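Long-range contact in Cg9734-pa (PDB 2BK9), which binds heme through two axial histidines in a globin fold and probably carries oxygen, possibly with peroxidase activity: residues E5-P16 and A120-W131. The protein carries 1 engineered substitution. Sequence-based numbering, arbitrary orientation.
Sequences EVQLIKKTWEIP and ASSLDESQAATW. Engineered in segment 120-131: Ser-121 (natural residue Cys).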
# COMPACT_ATOMS: atom_id res chain seq x y z
N GLU A 5 -7.70 -13.06 -13.22
CA GLU A 5 -7.40 -12.35 -12.00
C GLU A 5 -6.56 -11.10 -12.30
O GLU A 5 -6.77 -10.03 -11.72
CB GLU A 5 -6.73 -13.28 -11.03
CG GLU A 5 -7.68 -14.30 -10.43
CD GLU A 5 -6.98 -15.39 -9.64
OE1 GLU A 5 -5.85 -15.80 -9.96
OE2 GLU A 5 -7.55 -15.85 -8.66
N VAL A 6 -5.56 -11.24 -13.13
CA VAL A 6 -4.76 -10.08 -13.54
C VAL A 6 -5.63 -9.02 -14.15
O VAL A 6 -5.52 -7.84 -13.84
CB VAL A 6 -3.66 -10.49 -14.50
CG1 VAL A 6 -2.99 -9.30 -15.10
CG2 VAL A 6 -2.67 -11.42 -13.78
N GLN A 7 -6.50 -9.42 -15.06
CA GLN A 7 -7.36 -8.47 -15.73
C GLN A 7 -8.28 -7.80 -14.74
O GLN A 7 -8.56 -6.61 -14.84
CB GLN A 7 -8.15 -9.18 -16.85
CG GLN A 7 -9.14 -8.32 -17.57
CD GLN A 7 -8.54 -7.24 -18.49
OE1 GLN A 7 -7.34 -7.02 -18.54
NE2 GLN A 7 -9.42 -6.55 -19.24
N LEU A 8 -8.82 -8.55 -13.80
CA LEU A 8 -9.70 -7.98 -12.79
C LEU A 8 -8.98 -6.91 -11.97
O LEU A 8 -9.53 -5.85 -11.71
CB LEU A 8 -10.23 -9.12 -11.93
CG LEU A 8 -11.29 -8.78 -10.89
CD1 LEU A 8 -10.59 -8.21 -9.58
CD2 LEU A 8 -12.42 -7.88 -11.50
N ILE A 9 -7.76 -7.21 -11.55
CA ILE A 9 -6.97 -6.21 -10.80
C ILE A 9 -6.77 -4.95 -11.67
O ILE A 9 -7.02 -3.84 -11.22
CB ILE A 9 -5.64 -6.81 -10.37
CG1 ILE A 9 -5.78 -7.82 -9.20
CG2 ILE A 9 -4.69 -5.71 -9.88
CD1 ILE A 9 -5.80 -7.38 -7.79
N LYS A 10 -6.36 -5.14 -12.90
CA LYS A 10 -6.12 -3.98 -13.75
C LYS A 10 -7.35 -3.12 -13.93
O LYS A 10 -7.29 -1.90 -13.80
CB LYS A 10 -5.51 -4.39 -15.08
CG LYS A 10 -4.08 -4.86 -14.95
CD LYS A 10 -3.49 -5.13 -16.32
CE LYS A 10 -2.04 -5.48 -16.23
NZ LYS A 10 -1.42 -5.06 -17.52
N LYS A 11 -8.45 -3.75 -14.25
CA LYS A 11 -9.65 -3.00 -14.55
C LYS A 11 -10.22 -2.33 -13.29
O LYS A 11 -10.62 -1.18 -13.35
CB LYS A 11 -10.70 -3.88 -15.18
CG LYS A 11 -10.39 -4.42 -16.58
CD LYS A 11 -9.98 -3.36 -17.60
CE LYS A 11 -11.08 -2.34 -17.85
NZ LYS A 11 -10.69 -1.33 -18.84
N THR A 12 -10.26 -3.03 -12.16
CA THR A 12 -10.79 -2.41 -10.94
C THR A 12 -9.87 -1.33 -10.39
O THR A 12 -10.37 -0.38 -9.78
CB THR A 12 -11.10 -3.46 -9.86
OG1 THR A 12 -9.93 -4.24 -9.54
CG2 THR A 12 -12.23 -4.39 -10.27
N TRP A 13 -8.58 -1.42 -10.65
CA TRP A 13 -7.64 -0.39 -10.22
C TRP A 13 -7.88 0.95 -10.91
O TRP A 13 -7.58 1.97 -10.34
CB TRP A 13 -6.22 -0.88 -10.52
CG TRP A 13 -5.12 0.05 -10.20
CD1 TRP A 13 -4.19 0.49 -11.08
CD2 TRP A 13 -4.74 0.58 -8.93
NE1 TRP A 13 -3.26 1.26 -10.43
CE2 TRP A 13 -3.58 1.36 -9.12
CE3 TRP A 13 -5.28 0.51 -7.64
CZ2 TRP A 13 -2.96 2.01 -8.05
CZ3 TRP A 13 -4.67 1.19 -6.62
CH2 TRP A 13 -3.50 1.91 -6.83
N GLU A 14 -8.44 0.91 -12.13
CA GLU A 14 -8.63 2.14 -12.87
C GLU A 14 -9.41 3.17 -12.06
O GLU A 14 -9.18 4.36 -12.23
CB GLU A 14 -9.36 1.89 -14.20
CG GLU A 14 -8.55 1.06 -15.17
CD GLU A 14 -9.26 0.78 -16.46
OE1 GLU A 14 -10.36 1.31 -16.71
OE2 GLU A 14 -8.72 0.01 -17.27
N ILE A 15 -10.38 2.74 -11.26
CA ILE A 15 -11.21 3.69 -10.52
C ILE A 15 -10.39 4.44 -9.45
O ILE A 15 -10.26 5.65 -9.53
CB ILE A 15 -12.46 3.00 -10.00
CG1 ILE A 15 -13.34 2.64 -11.18
CG2 ILE A 15 -13.19 3.87 -9.01
CD1 ILE A 15 -14.50 1.73 -10.83
N PRO A 16 -9.81 3.77 -8.45
CA PRO A 16 -9.08 4.52 -7.41
C PRO A 16 -7.85 5.22 -7.97
O PRO A 16 -7.49 6.29 -7.47
CB PRO A 16 -8.73 3.47 -6.36
CG PRO A 16 -8.81 2.16 -7.09
CD PRO A 16 -9.93 2.35 -8.08
N ALA A 120 -13.78 1.60 -2.92
CA ALA A 120 -13.63 2.47 -4.08
C ALA A 120 -14.09 1.77 -5.36
O ALA A 120 -14.75 2.41 -6.21
CB ALA A 120 -12.23 2.94 -4.23
N SER A 121 -13.79 0.49 -5.52
CA SER A 121 -14.15 -0.24 -6.73
C SER A 121 -15.32 -1.17 -6.52
O SER A 121 -15.63 -1.98 -7.41
CB SER A 121 -12.95 -0.97 -7.26
OG SER A 121 -11.98 -0.04 -7.64
N SER A 122 -15.98 -1.09 -5.38
CA SER A 122 -17.14 -1.93 -5.08
C SER A 122 -16.83 -3.39 -5.34
O SER A 122 -17.55 -4.08 -6.05
CB SER A 122 -18.37 -1.49 -5.84
OG SER A 122 -18.70 -0.12 -5.54
N LEU A 123 -15.76 -3.87 -4.72
CA LEU A 123 -15.30 -5.24 -4.93
C LEU A 123 -16.19 -6.20 -4.18
O LEU A 123 -16.44 -6.02 -3.01
CB LEU A 123 -13.89 -5.42 -4.45
CG LEU A 123 -12.82 -4.51 -5.06
CD1 LEU A 123 -11.48 -4.80 -4.42
CD2 LEU A 123 -12.72 -4.64 -6.55
N ASP A 124 -16.64 -7.25 -4.86
CA ASP A 124 -17.31 -8.35 -4.18
C ASP A 124 -16.28 -9.21 -3.45
O ASP A 124 -15.09 -8.93 -3.53
CB ASP A 124 -18.23 -9.13 -5.12
CG ASP A 124 -17.50 -9.95 -6.15
OD1 ASP A 124 -16.34 -10.32 -5.94
OD2 ASP A 124 -18.12 -10.26 -7.21
N GLU A 125 -16.74 -10.21 -2.72
CA GLU A 125 -15.80 -10.96 -1.92
C GLU A 125 -14.74 -11.64 -2.75
O GLU A 125 -13.59 -11.68 -2.34
CB GLU A 125 -16.51 -12.00 -1.08
CG GLU A 125 -17.22 -11.48 0.11
CD GLU A 125 -17.87 -12.61 0.91
OE1 GLU A 125 -18.37 -13.62 0.35
OE2 GLU A 125 -17.95 -12.42 2.13
N SER A 126 -15.11 -12.20 -3.89
CA SER A 126 -14.15 -12.89 -4.74
C SER A 126 -13.13 -11.91 -5.30
O SER A 126 -11.95 -12.23 -5.38
CB SER A 126 -14.87 -13.58 -5.88
OG SER A 126 -15.68 -14.64 -5.42
N GLN A 127 -13.59 -10.74 -5.72
CA GLN A 127 -12.70 -9.71 -6.27
C GLN A 127 -11.77 -9.18 -5.20
O GLN A 127 -10.59 -8.97 -5.44
CB GLN A 127 -13.57 -8.63 -6.90
CG GLN A 127 -14.48 -9.17 -8.01
CD GLN A 127 -15.46 -8.17 -8.51
OE1 GLN A 127 -15.90 -7.29 -7.76
NE2 GLN A 127 -15.80 -8.24 -9.80
N ALA A 128 -12.29 -8.98 -4.00
CA ALA A 128 -11.47 -8.54 -2.88
C ALA A 128 -10.42 -9.60 -2.56
O ALA A 128 -9.28 -9.26 -2.23
CB ALA A 128 -12.30 -8.24 -1.67
N ALA A 129 -10.77 -10.89 -2.65
CA ALA A 129 -9.82 -11.94 -2.42
C ALA A 129 -8.70 -11.93 -3.44
O ALA A 129 -7.54 -12.18 -3.09
CB ALA A 129 -10.52 -13.28 -2.40
N THR A 130 -9.00 -11.61 -4.68
CA THR A 130 -7.96 -11.52 -5.70
C THR A 130 -6.97 -10.41 -5.34
O THR A 130 -5.78 -10.59 -5.43
CB THR A 130 -8.60 -11.29 -7.07
OG1 THR A 130 -9.47 -12.40 -7.35
CG2 THR A 130 -7.59 -11.14 -8.16
N TRP A 131 -7.52 -9.26 -4.94
CA TRP A 131 -6.68 -8.17 -4.47
C TRP A 131 -5.83 -8.58 -3.26
O TRP A 131 -4.65 -8.24 -3.18
CB TRP A 131 -7.51 -6.93 -4.15
CG TRP A 131 -7.76 -6.07 -5.33
CD1 TRP A 131 -8.81 -6.14 -6.18
CD2 TRP A 131 -6.90 -5.08 -5.85
NE1 TRP A 131 -8.68 -5.20 -7.18
CE2 TRP A 131 -7.53 -4.53 -6.99
CE3 TRP A 131 -5.67 -4.57 -5.44
CZ2 TRP A 131 -6.95 -3.52 -7.71
CZ3 TRP A 131 -5.10 -3.56 -6.16
CH2 TRP A 131 -5.76 -3.03 -7.27
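Trp-131 reaches from the last helix of the globin fold into the first, in what globin nomenclature calls the A/H contact; it illustrates how one indole can join two nearly perpendicular helices. The axes of the two short helical segments cross at -98°, and the tryptophan acts as a knob in a hole formed by Leu-8, Ile-9, Thr-12 and Trp-13. Followed outward, CB of Trp-131 lies 4.0 Å from Ile-9 CD1, and the same methyl sits over the five-membered ring, nearest CD2 and CG. The centroid of that ring is 3.3 Å from Ile-9 CD1, close to the ring normal, a CH-pi contact that belongs to one of two conformers of Ile-9, so its closeness is doubtful. At the edge, Trp-131 NE1 donates to Thr-12 OG1 across 2.8 Å, with the acceptor practically in the indole plane. That hydroxyl in turn donates a hydrogen bond to Leu-8 O, an arrangement set by chi1, which places OG1 between the backbone N and the carbonyl carbon. Thr-12 is thereby acceptor and donor at once, and the in-plane NE1 bond, together with the methyl over the face, would help hold the indole's rotation. Farther out, CZ2 lies against Ile-9 O, with Ile-9 CG2 a little farther, and CH2 ends 3.6 Å from Trp-13 CE3, the two six-membered rings meeting obliquely with planes at 46°. Trp-13 in turn bonds through NE1 to Asp-70 of helix 56-75, while Leu-117 of helix 103-120 also touches Trp-131. Toward the start of helix 3-17, Thr-130 CG2 packs 3.7 Å from Glu-5 CB. Near the kink in that helix, Thr-12 O is met by the engineered Ser-121, whose OG donates a 2.7 Å hydrogen bond from a position tilted 35° out of the carbonyl plane.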